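Local coordinates for CRISPR-associated protein, Cse2 family (Meiothermus ruber, PDB 3WA8), which probably serves as the CasB (Cse2) subunit of a type I-E CRISPR Cascade complex, binding G-rich crRNA sequence and helping to stabilise the R-loop, at residues R16-R21 with G70-T75; Q115-R120 with R185-T190; F130-D135 with P142-Q147. All coordinates share one frame; numbering follows the deposited sequence.

Interaction 1: residues R16-R21 with G70-T75; sequences RYLRQR and GLWAST
Trp72 is the residue of 70-75 that reaches Leu18 and Arg19 on helix 10-21; its neighbour Leu71 turns instead to helix 141-154. With CG anti to the backbone N (chi1 165°), the indole extends toward 16-21, and Leu18 lies over one of its faces. Leu18 CB makes a CH-pi contact 3.9 Å from the centroid of the Trp72 six-membered ring, 23° off the ring normal. The leucine and indole run past each other in opposite senses, which brings Leu18 CD1 to 3.8 Å from Trp72 CE3. Farther along the indole, Trp72 CZ2 packs against Arg19 CA at 3.8 Å. The guanidinium stands 65° from the ring plane, with Arg19 NE 4.0 Å from Trp72 NE1. What ties these two polar groups is Glu80: OE1 takes a salt bridge from Arg19 NH2, and OE2 a hydrogen bond from Trp72 NE1. Trp162 meets the indole edge-to-face. Were the indole cut back to an alanine, Leu18 would probably lose its aromatic partner and Glu80 one of its bonds, opening a gap between the helices. Past the tryptophan the chain makes a type I beta turn from Trp72 to Thr75, and Ser74 OG bonds back to Gly70 O at 2.9 Å. The arrangement is a buried tryptophan of helix 59-72 packed against helix 10-21, a helix-to-helix contact within the all-helical Cse2 fold.

Interaction 2: residues Q115-R120 with R185-T190; sequences QLYLAR and RAFYRT
Tyr117 and Phe187 join helix 109-119 to helix 178-197, a packing of two helices far apart in sequence within the all-helical Cse2 fold. The two side chains cross at about a right angle, and Phe187 comes in with the far end of its ring: CZ sits over one face of the Tyr117 ring, displaced toward the rim, at 3.6 Å from Tyr117 CD2 and 3.7 Å from Tyr117 CG. Behind it, Phe187 CE1 rests 3.9 Å from Tyr117 CB, so the base of the tyrosine side chain is packed as well as its ring. The centroids of the Tyr117 and Phe187 rings are 5.2 Å apart and their planes meet at 48°, an inclined pairing that is neither a parallel stack nor a T-shape. Phe187 has CG anti to its own N (chi1 -179°), which carries the ring out from the helix far enough to meet Tyr117; it also stacks with Phe130 of helix 124-135, so that three helices share one aromatic cluster.

One helical turn along from Phe187, a smaller and looser contact completes the join. Leu118 CD1 approaches Thr190 CG2 at 4.1 Å, the two branches meeting at a slant. The threonine thus divides its two branches: the methyl goes to the leucine, while OG1 is hydrogen-bonded to His111 ND1 on the same helix as Leu118. That polar link gives the pair of helices a second tie beside the aromatic one.

Everything passing directly between the two segments is apolar, and the arrangement is plain helix-to-helix packing, in which one aromatic pair and one aliphatic pair pack between two helices of an alpha-helical domain.

Interaction 3: residues F130-D135 with P142-Q147; sequences FIALLD and PYRLRQ
Leu133 and Arg144 lie alongside each other, pointing opposite ways, and each reaches the neighbouring helix with a different part of its side chain. Leu133 holds CG anti to the backbone N (chi1 -175°), and this swings CD1 across to the second helix. There the methyl settles against the start of Arg144 and the backbone beyond it: Leu133 CD1 is 3.7 Å from Arg144 CB and 3.6 Å from Leu145 N. A looser apolar touch puts Leu133 CD1 4.3 Å from Leu145 CB.

The two segments belong to helices 124-135 and 141-154, consecutive in the chain and joined by a short connection. The axes of 130-135 and 142-147 come within 9.4 Å, with 150° between their directions, so they form an antiparallel helical hairpin.

Arg144 sets CG beside its backbone N, anti to the carbonyl carbon, and then runs extended from CG to NE. The straight chain takes the guanidinium past Leu133 to the last turns of helix 124-135. Arg144 NH1 donates to Ala132 O at 2.8 Å with a bent N-H...O angle of 137°. The oxygen meets the guanidinium edge-on, almost in its plane, while the nitrogen comes to the carbonyl from above its plane. Asp135 N bonds to the same Ala132 O within the helix, coming from the opposite face of that plane. The Asp135 carboxylate makes no ion pair with this arginine, since Asp135 OD2 is 6.0 Å from Arg144 NH1, although its negative charge may still favour the guanidinium there. On the buried side, Leu133 also packs on Ile113 and Trp183, and Leu145 on Leu67.

Overall arrangement
Interaction 1 is the buried one, while interactions 2 and 3 are only partly buried. Interactions 1 and 2 bring together helices distant in sequence, interaction 1 by an indole packed on a leucine and an arginine, interaction 2 mainly by a ring pair; interaction 3 joins consecutive helices and is the one where a direct hydrogen bond links the segments, at its more exposed edge. Interactions 2 and 3 share the Phe187–Phe130 pair, and helices 109-119 and 124-135 follow each other in the chain. Interaction 3 also meets interaction 1, where Leu71 packs on Leu145 and Arg146. Interactions 1 and 2, with centres 25 Å apart, do not touch; interaction 3 touches both.

Interaction 1: residues R16-R21 with G70-T75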
loop_
_atom_site.group_PDB
_atom_site.type_symbol
_atom_site.label_atom_id
_atom_site.label_comp_id
_atom_site.label_asym_id
_atom_site.label_seq_id
_atom_site.Cartn_x
_atom_site.Cartn_y
_atom_site.Cartn_z
ATOM N N ARG A 16 6.632 1.744 -11.490
ATOM C CA ARG A 16 6.827 1.626 -12.928
ATOM C C ARG A 16 7.869 0.551 -13.290
ATOM O O ARG A 16 7.656 -0.252 -14.198
ATOM C CB ARG A 16 7.226 2.987 -13.506
ATOM C CG ARG A 16 7.554 3.026 -15.012
ATOM C CD ARG A 16 7.426 4.484 -15.570
ATOM N NE ARG A 16 6.398 5.228 -14.805
ATOM C CZ ARG A 16 6.052 6.512 -14.968
ATOM N NH1 ARG A 16 6.638 7.271 -15.906
ATOM N NH2 ARG A 16 5.105 7.037 -14.176
ATOM N N TYR A 17 8.980 0.531 -12.564
ATOM C CA TYR A 17 10.100 -0.352 -12.849
ATOM C C TYR A 17 9.683 -1.792 -12.616
ATOM O O TYR A 17 9.965 -2.661 -13.446
ATOM C CB TYR A 17 11.254 0.080 -11.952
ATOM C CG TYR A 17 12.569 -0.680 -11.950
ATOM C CD1 TYR A 17 13.638 -0.319 -12.777
ATOM C CD2 TYR A 17 12.782 -1.686 -11.013
ATOM C CE1 TYR A 17 14.884 -1.023 -12.704
ATOM C CE2 TYR A 17 13.976 -2.380 -10.916
ATOM C CZ TYR A 17 15.031 -2.067 -11.749
ATOM O OH TYR A 17 16.206 -2.815 -11.578
ATOM N N LEU A 18 8.989 -2.044 -11.503
ATOM C CA LEU A 18 8.471 -3.374 -11.227
ATOM C C LEU A 18 7.530 -3.819 -12.349
ATOM O O LEU A 18 7.611 -4.964 -12.795
ATOM C CB LEU A 18 7.718 -3.431 -9.912
ATOM C CG LEU A 18 8.340 -3.250 -8.532
ATOM C CD1 LEU A 18 7.222 -3.063 -7.516
ATOM C CD2 LEU A 18 9.109 -4.437 -8.113
ATOM N N ARG A 19 6.649 -2.924 -12.806
ATOM C CA ARG A 19 5.706 -3.252 -13.880
ATOM C C ARG A 19 6.401 -3.585 -15.184
ATOM O O ARG A 19 5.971 -4.465 -15.943
ATOM C CB ARG A 19 4.780 -2.081 -14.153
ATOM C CG ARG A 19 3.964 -1.686 -12.980
ATOM C CD ARG A 19 2.706 -1.042 -13.419
ATOM N NE ARG A 19 1.756 -1.051 -12.313
ATOM C CZ ARG A 19 1.297 0.042 -11.722
ATOM N NH1 ARG A 19 1.695 1.233 -12.123
ATOM N NH2 ARG A 19 0.435 -0.059 -10.743
ATOM N N GLN A 20 7.467 -2.857 -15.467
ATOM C CA GLN A 20 8.072 -2.962 -16.764
ATOM C C GLN A 20 9.072 -4.081 -16.813
ATOM O O GLN A 20 9.250 -4.659 -17.853
ATOM C CB GLN A 20 8.725 -1.653 -17.157
ATOM C CG GLN A 20 7.746 -0.521 -17.338
ATOM C CD GLN A 20 8.422 0.688 -17.963
ATOM O OE1 GLN A 20 9.628 0.640 -18.232
ATOM N NE2 GLN A 20 7.663 1.773 -18.208
ATOM N N ARG A 21 9.720 -4.403 -15.699
ATOM C CA ARG A 21 10.897 -5.270 -15.774
ATOM C C ARG A 21 10.785 -6.605 -15.065
ATOM O O ARG A 21 11.552 -7.492 -15.368
ATOM C CB ARG A 21 12.163 -4.557 -15.298
ATOM C CG ARG A 21 12.570 -3.359 -16.107
ATOM C CD ARG A 21 13.771 -3.655 -17.057
ATOM N NE ARG A 21 14.226 -2.423 -17.726
ATOM C CZ ARG A 21 14.674 -1.338 -17.079
ATOM N NH1 ARG A 21 14.752 -1.330 -15.746
ATOM N NH2 ARG A 21 15.044 -0.258 -17.753
ATOM N N GLY A 70 6.029 -7.313 -2.727
ATOM C CA GLY A 70 5.314 -8.562 -2.499
ATOM C C GLY A 70 3.823 -8.401 -2.673
ATOM O O GLY A 70 3.174 -9.233 -3.328
ATOM N N LEU A 71 3.268 -7.329 -2.104
ATOM C CA LEU A 71 1.833 -7.156 -2.176
ATOM C C LEU A 71 1.447 -6.930 -3.624
ATOM O O LEU A 71 0.463 -7.488 -4.111
ATOM C CB LEU A 71 1.362 -5.994 -1.319
ATOM C CG LEU A 71 1.503 -6.243 0.181
ATOM C CD1 LEU A 71 1.370 -4.949 1.037
ATOM C CD2 LEU A 71 0.553 -7.346 0.607
ATOM N N TRP A 72 2.250 -6.128 -4.314
ATOM C CA TRP A 72 1.946 -5.769 -5.665
ATOM C C TRP A 72 2.004 -7.055 -6.476
ATOM O O TRP A 72 1.141 -7.325 -7.309
ATOM C CB TRP A 72 2.939 -4.722 -6.164
ATOM C CG TRP A 72 2.905 -4.571 -7.622
ATOM C CD1 TRP A 72 1.976 -3.893 -8.342
ATOM C CD2 TRP A 72 3.812 -5.157 -8.574
ATOM N NE1 TRP A 72 2.238 -4.030 -9.692
ATOM C CE2 TRP A 72 3.365 -4.794 -9.855
ATOM C CE3 TRP A 72 4.952 -5.961 -8.464
ATOM C CZ2 TRP A 72 4.033 -5.181 -11.023
ATOM C CZ3 TRP A 72 5.618 -6.351 -9.640
ATOM C CH2 TRP A 72 5.153 -5.962 -10.893
ATOM N N ALA A 73 3.021 -7.868 -6.191
ATOM C CA ALA A 73 3.256 -9.122 -6.908
ATOM C C ALA A 73 2.131 -10.113 -6.636
ATOM O O ALA A 73 2.038 -11.140 -7.281
ATOM C CB ALA A 73 4.574 -9.685 -6.484
ATOM N N SER A 74 1.270 -9.789 -5.676
ATOM C CA SER A 74 0.164 -10.669 -5.303
ATOM C C SER A 74 -1.147 -10.197 -5.864
ATOM O O SER A 74 -2.151 -10.894 -5.764
ATOM C CB SER A 74 0.011 -10.725 -3.791
ATOM O OG SER A 74 1.134 -11.329 -3.213
ATOM N N THR A 75 -1.150 -9.015 -6.460
ATOM C CA THR A 75 -2.416 -8.382 -6.794
ATOM C C THR A 75 -3.344 -9.151 -7.725
ATOM O O THR A 75 -2.933 -9.984 -8.503
ATOM C CB THR A 75 -2.251 -6.954 -7.317
ATOM O OG1 THR A 75 -3.558 -6.357 -7.368
ATOM C CG2 THR A 75 -1.610 -6.943 -8.716
#

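Interaction 2: residues Q115-R120 with R185-T190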
loop_
_atom_site.group_PDB
_atom_site.type_symbol
_atom_site.label_atom_id
_atom_site.label_comp_id
_atom_site.label_asym_id
_atom_site.label_seq_id
_atom_site.Cartn_x
_atom_site.Cartn_y
_atom_site.Cartn_z
ATOM N N GLN A 115 -13.680 2.449 0.922
ATOM C CA GLN A 115 -14.434 1.889 -0.191
ATOM C C GLN A 115 -14.824 0.452 0.135
ATOM O O GLN A 115 -15.948 0.017 -0.161
ATOM C CB GLN A 115 -13.618 1.958 -1.483
ATOM C CG GLN A 115 -13.671 3.297 -2.155
ATOM C CD GLN A 115 -12.776 3.384 -3.359
ATOM O OE1 GLN A 115 -11.604 3.043 -3.301
ATOM N NE2 GLN A 115 -13.317 3.880 -4.453
ATOM N N LEU A 116 -13.888 -0.272 0.753
ATOM C CA LEU A 116 -14.112 -1.637 1.175
ATOM C C LEU A 116 -15.183 -1.656 2.271
ATOM O O LEU A 116 -16.162 -2.422 2.198
ATOM C CB LEU A 116 -12.807 -2.224 1.662
ATOM C CG LEU A 116 -12.915 -3.475 2.498
ATOM C CD1 LEU A 116 -13.342 -4.649 1.629
ATOM C CD2 LEU A 116 -11.606 -3.732 3.158
ATOM N N TYR A 117 -15.014 -0.784 3.259
ATOM C CA TYR A 117 -15.978 -0.621 4.328
ATOM C C TYR A 117 -17.392 -0.456 3.793
ATOM O O TYR A 117 -18.305 -1.156 4.228
ATOM C CB TYR A 117 -15.566 0.583 5.142
ATOM C CG TYR A 117 -16.506 1.012 6.226
ATOM C CD1 TYR A 117 -16.731 0.212 7.333
ATOM C CD2 TYR A 117 -17.125 2.244 6.171
ATOM C CE1 TYR A 117 -17.570 0.616 8.343
ATOM C CE2 TYR A 117 -17.977 2.659 7.174
ATOM C CZ TYR A 117 -18.194 1.842 8.264
ATOM O OH TYR A 117 -19.032 2.246 9.273
ATOM N N LEU A 118 -17.573 0.451 2.835
ATOM C CA LEU A 118 -18.905 0.745 2.291
ATOM C C LEU A 118 -19.441 -0.401 1.447
ATOM O O LEU A 118 -20.642 -0.653 1.425
ATOM C CB LEU A 118 -18.894 2.034 1.470
ATOM C CG LEU A 118 -18.637 3.359 2.198
ATOM C CD1 LEU A 118 -17.937 4.335 1.280
ATOM C CD2 LEU A 118 -19.902 3.988 2.770
ATOM N N ALA A 119 -18.546 -1.095 0.756
ATOM C CA ALA A 119 -18.911 -2.275 -0.025
ATOM C C ALA A 119 -19.474 -3.395 0.861
ATOM O O ALA A 119 -20.288 -4.191 0.407
ATOM C CB ALA A 119 -17.711 -2.778 -0.838
ATOM N N ARG A 120 -19.053 -3.447 2.123
ATOM C CA ARG A 120 -19.512 -4.486 3.044
ATOM C C ARG A 120 -20.516 -3.977 4.061
ATOM O O ARG A 120 -20.457 -4.364 5.231
ATOM C CB ARG A 120 -18.331 -5.099 3.789
ATOM C CG ARG A 120 -17.508 -6.062 2.984
ATOM C CD ARG A 120 -16.845 -7.030 3.920
ATOM N NE ARG A 120 -15.604 -7.519 3.349
ATOM C CZ ARG A 120 -15.522 -8.528 2.485
ATOM N NH1 ARG A 120 -16.634 -9.171 2.108
ATOM N NH2 ARG A 120 -14.327 -8.898 2.004
ATOM N N ARG A 185 -8.368 10.570 8.011
ATOM C CA ARG A 185 -9.186 11.646 7.482
ATOM C C ARG A 185 -9.733 11.217 6.162
ATOM O O ARG A 185 -10.863 11.531 5.854
ATOM C CB ARG A 185 -8.409 12.951 7.344
ATOM C CG ARG A 185 -7.840 13.433 8.643
ATOM C CD ARG A 185 -7.215 14.771 8.511
ATOM N NE ARG A 185 -6.582 15.057 9.775
ATOM C CZ ARG A 185 -6.341 16.268 10.242
ATOM N NH1 ARG A 185 -6.662 17.340 9.529
ATOM N NH2 ARG A 185 -5.782 16.396 11.438
ATOM N N ALA A 186 -8.949 10.471 5.399
ATOM C CA ALA A 186 -9.407 10.005 4.106
ATOM C C ALA A 186 -10.571 9.081 4.333
ATOM O O ALA A 186 -11.605 9.237 3.706
ATOM C CB ALA A 186 -8.309 9.304 3.363
ATOM N N PHE A 187 -10.418 8.136 5.249
ATOM C CA PHE A 187 -11.478 7.188 5.538
ATOM C C PHE A 187 -12.784 7.903 5.886
ATOM O O PHE A 187 -13.815 7.686 5.242
ATOM C CB PHE A 187 -11.068 6.289 6.691
ATOM C CG PHE A 187 -12.093 5.245 7.050
ATOM C CD1 PHE A 187 -12.031 3.966 6.484
ATOM C CD2 PHE A 187 -13.097 5.524 7.965
ATOM C CE1 PHE A 187 -12.972 2.984 6.794
ATOM C CE2 PHE A 187 -14.048 4.534 8.289
ATOM C CZ PHE A 187 -13.987 3.264 7.697
ATOM N N TYR A 188 -12.765 8.759 6.894
ATOM C CA TYR A 188 -14.031 9.327 7.323
ATOM C C TYR A 188 -14.584 10.340 6.347
ATOM O O TYR A 188 -15.783 10.535 6.263
ATOM C CB TYR A 188 -13.951 9.831 8.760
ATOM C CG TYR A 188 -13.876 8.658 9.724
ATOM C CD1 TYR A 188 -15.003 7.880 9.974
ATOM C CD2 TYR A 188 -12.669 8.294 10.343
ATOM C CE1 TYR A 188 -14.955 6.794 10.828
ATOM C CE2 TYR A 188 -12.607 7.193 11.212
ATOM C CZ TYR A 188 -13.764 6.448 11.443
ATOM O OH TYR A 188 -13.762 5.350 12.279
ATOM N N ARG A 189 -13.701 10.931 5.556
ATOM C CA ARG A 189 -14.101 11.831 4.489
ATOM C C ARG A 189 -14.865 11.112 3.365
ATOM O O ARG A 189 -15.870 11.628 2.870
ATOM C CB ARG A 189 -12.880 12.521 3.920
ATOM C CG ARG A 189 -13.197 13.823 3.282
ATOM C CD ARG A 189 -11.944 14.562 2.914
ATOM N NE ARG A 189 -12.139 15.986 3.133
ATOM C CZ ARG A 189 -11.633 16.946 2.371
ATOM N NH1 ARG A 189 -10.880 16.640 1.309
ATOM N NH2 ARG A 189 -11.897 18.221 2.677
ATOM N N THR A 190 -14.394 9.927 2.981
ATOM C CA THR A 190 -15.063 9.084 2.002
ATOM C C THR A 190 -16.429 8.593 2.470
ATOM O O THR A 190 -17.401 8.692 1.745
ATOM C CB THR A 190 -14.209 7.862 1.687
ATOM O OG1 THR A 190 -12.956 8.277 1.134
ATOM C CG2 THR A 190 -14.898 6.962 0.701
#

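Interaction 3: residues F130-D135 with P142-Q147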
loop_
_atom_site.group_PDB
_atom_site.type_symbol
_atom_site.label_atom_id
_atom_site.label_comp_id
_atom_site.label_asym_id
_atom_site.label_seq_id
_atom_site.Cartn_x
_atom_site.Cartn_y
_atom_site.Cartn_z
ATOM N N PHE A 130 -9.408 -1.632 10.650
ATOM C CA PHE A 130 -8.796 -0.413 10.163
ATOM C C PHE A 130 -8.167 0.404 11.285
ATOM O O PHE A 130 -7.050 0.941 11.147
ATOM C CB PHE A 130 -9.822 0.421 9.394
ATOM C CG PHE A 130 -9.353 1.811 9.062
ATOM C CD1 PHE A 130 -8.159 2.018 8.381
ATOM C CD2 PHE A 130 -10.125 2.921 9.418
ATOM C CE1 PHE A 130 -7.724 3.313 8.075
ATOM C CE2 PHE A 130 -9.703 4.213 9.128
ATOM C CZ PHE A 130 -8.498 4.410 8.437
ATOM N N ILE A 131 -8.892 0.519 12.391
ATOM C CA ILE A 131 -8.366 1.243 13.522
ATOM C C ILE A 131 -7.136 0.490 13.999
ATOM O O ILE A 131 -6.110 1.086 14.297
ATOM C CB ILE A 131 -9.412 1.387 14.622
ATOM C CG1 ILE A 131 -10.349 2.546 14.290
ATOM C CG2 ILE A 131 -8.765 1.681 15.919
ATOM C CD1 ILE A 131 -11.682 2.502 15.030
ATOM N N ALA A 132 -7.222 -0.830 14.002
ATOM C CA ALA A 132 -6.119 -1.631 14.487
ATOM C C ALA A 132 -4.906 -1.399 13.613
ATOM O O ALA A 132 -3.786 -1.343 14.108
ATOM C CB ALA A 132 -6.483 -3.078 14.501
ATOM N N LEU A 133 -5.138 -1.272 12.306
ATOM C CA LEU A 133 -4.094 -0.940 11.358
ATOM C C LEU A 133 -3.457 0.406 11.709
ATOM O O LEU A 133 -2.235 0.517 11.773
ATOM C CB LEU A 133 -4.658 -0.927 9.944
ATOM C CG LEU A 133 -3.673 -0.709 8.805
ATOM C CD1 LEU A 133 -2.693 -1.821 8.698
ATOM C CD2 LEU A 133 -4.409 -0.549 7.523
ATOM N N LEU A 134 -4.259 1.426 11.986
ATOM C CA LEU A 134 -3.661 2.721 12.296
ATOM C C LEU A 134 -2.841 2.713 13.594
ATOM O O LEU A 134 -2.042 3.627 13.826
ATOM C CB LEU A 134 -4.717 3.825 12.346
ATOM C CG LEU A 134 -5.572 4.104 11.118
ATOM C CD1 LEU A 134 -6.529 5.247 11.393
ATOM C CD2 LEU A 134 -4.683 4.444 9.950
ATOM N N ASP A 135 -3.048 1.704 14.443
ATOM C CA ASP A 135 -2.312 1.593 15.715
ATOM C C ASP A 135 -0.972 0.870 15.582
ATOM O O ASP A 135 -0.132 0.947 16.473
ATOM C CB ASP A 135 -3.138 0.830 16.749
ATOM C CG ASP A 135 -4.092 1.709 17.490
ATOM O OD1 ASP A 135 -3.627 2.688 18.121
ATOM O OD2 ASP A 135 -5.308 1.418 17.462
ATOM N N PRO A 142 3.664 -4.813 8.926
ATOM C CA PRO A 142 3.643 -5.591 7.697
ATOM C C PRO A 142 2.525 -6.616 7.754
ATOM O O PRO A 142 1.838 -6.839 6.775
ATOM C CB PRO A 142 5.019 -6.269 7.693
ATOM C CG PRO A 142 5.864 -5.368 8.494
ATOM C CD PRO A 142 4.976 -4.897 9.592
ATOM N N TYR A 143 2.313 -7.210 8.912
ATOM C CA TYR A 143 1.268 -8.204 9.015
ATOM C C TYR A 143 -0.160 -7.627 8.836
ATOM O O TYR A 143 -0.969 -8.156 8.071
ATOM C CB TYR A 143 1.403 -8.943 10.333
ATOM C CG TYR A 143 0.320 -9.961 10.536
ATOM C CD1 TYR A 143 0.366 -11.200 9.874
ATOM C CD2 TYR A 143 -0.762 -9.692 11.392
ATOM C CE1 TYR A 143 -0.644 -12.165 10.071
ATOM C CE2 TYR A 143 -1.782 -10.637 11.596
ATOM C CZ TYR A 143 -1.715 -11.873 10.932
ATOM O OH TYR A 143 -2.715 -12.811 11.134
ATOM N N ARG A 144 -0.465 -6.535 9.522
ATOM C CA ARG A 144 -1.805 -6.022 9.439
ATOM C C ARG A 144 -2.128 -5.456 8.073
ATOM O O ARG A 144 -3.244 -5.610 7.568
ATOM C CB ARG A 144 -2.037 -5.010 10.517
ATOM C CG ARG A 144 -2.024 -5.641 11.873
ATOM C CD ARG A 144 -2.104 -4.601 12.944
ATOM N NE ARG A 144 -1.711 -5.180 14.214
ATOM C CZ ARG A 144 -1.803 -4.566 15.387
ATOM N NH1 ARG A 144 -2.285 -3.328 15.445
ATOM N NH2 ARG A 144 -1.409 -5.200 16.491
ATOM N N LEU A 145 -1.137 -4.836 7.451
ATOM C CA LEU A 145 -1.322 -4.289 6.108
ATOM C C LEU A 145 -1.602 -5.399 5.104
ATOM O O LEU A 145 -2.389 -5.237 4.158
ATOM C CB LEU A 145 -0.079 -3.535 5.689
ATOM C CG LEU A 145 -0.168 -2.937 4.308
ATOM C CD1 LEU A 145 -1.137 -1.807 4.441
ATOM C CD2 LEU A 145 1.173 -2.445 3.851
ATOM N N ARG A 146 -0.971 -6.541 5.331
ATOM C CA ARG A 146 -1.052 -7.630 4.399
ATOM C C ARG A 146 -2.434 -8.192 4.479
ATOM O O ARG A 146 -3.032 -8.499 3.457
ATOM C CB ARG A 146 -0.032 -8.674 4.775
ATOM C CG ARG A 146 0.232 -9.720 3.761
ATOM C CD ARG A 146 1.496 -10.384 4.216
ATOM N NE ARG A 146 1.601 -11.788 3.819
ATOM C CZ ARG A 146 2.236 -12.692 4.557
ATOM N NH1 ARG A 146 2.770 -12.338 5.730
ATOM N NH2 ARG A 146 2.332 -13.948 4.140
ATOM N N GLN A 147 -2.966 -8.308 5.687
ATOM C CA GLN A 147 -4.345 -8.757 5.849
ATOM C C GLN A 147 -5.344 -7.787 5.200
ATOM O O GLN A 147 -6.326 -8.223 4.591
ATOM C CB GLN A 147 -4.682 -8.885 7.317
ATOM C CG GLN A 147 -4.309 -10.164 7.986
ATOM C CD GLN A 147 -5.108 -10.312 9.291
ATOM O OE1 GLN A 147 -5.444 -9.295 9.955
ATOM N NE2 GLN A 147 -5.464 -11.570 9.647
#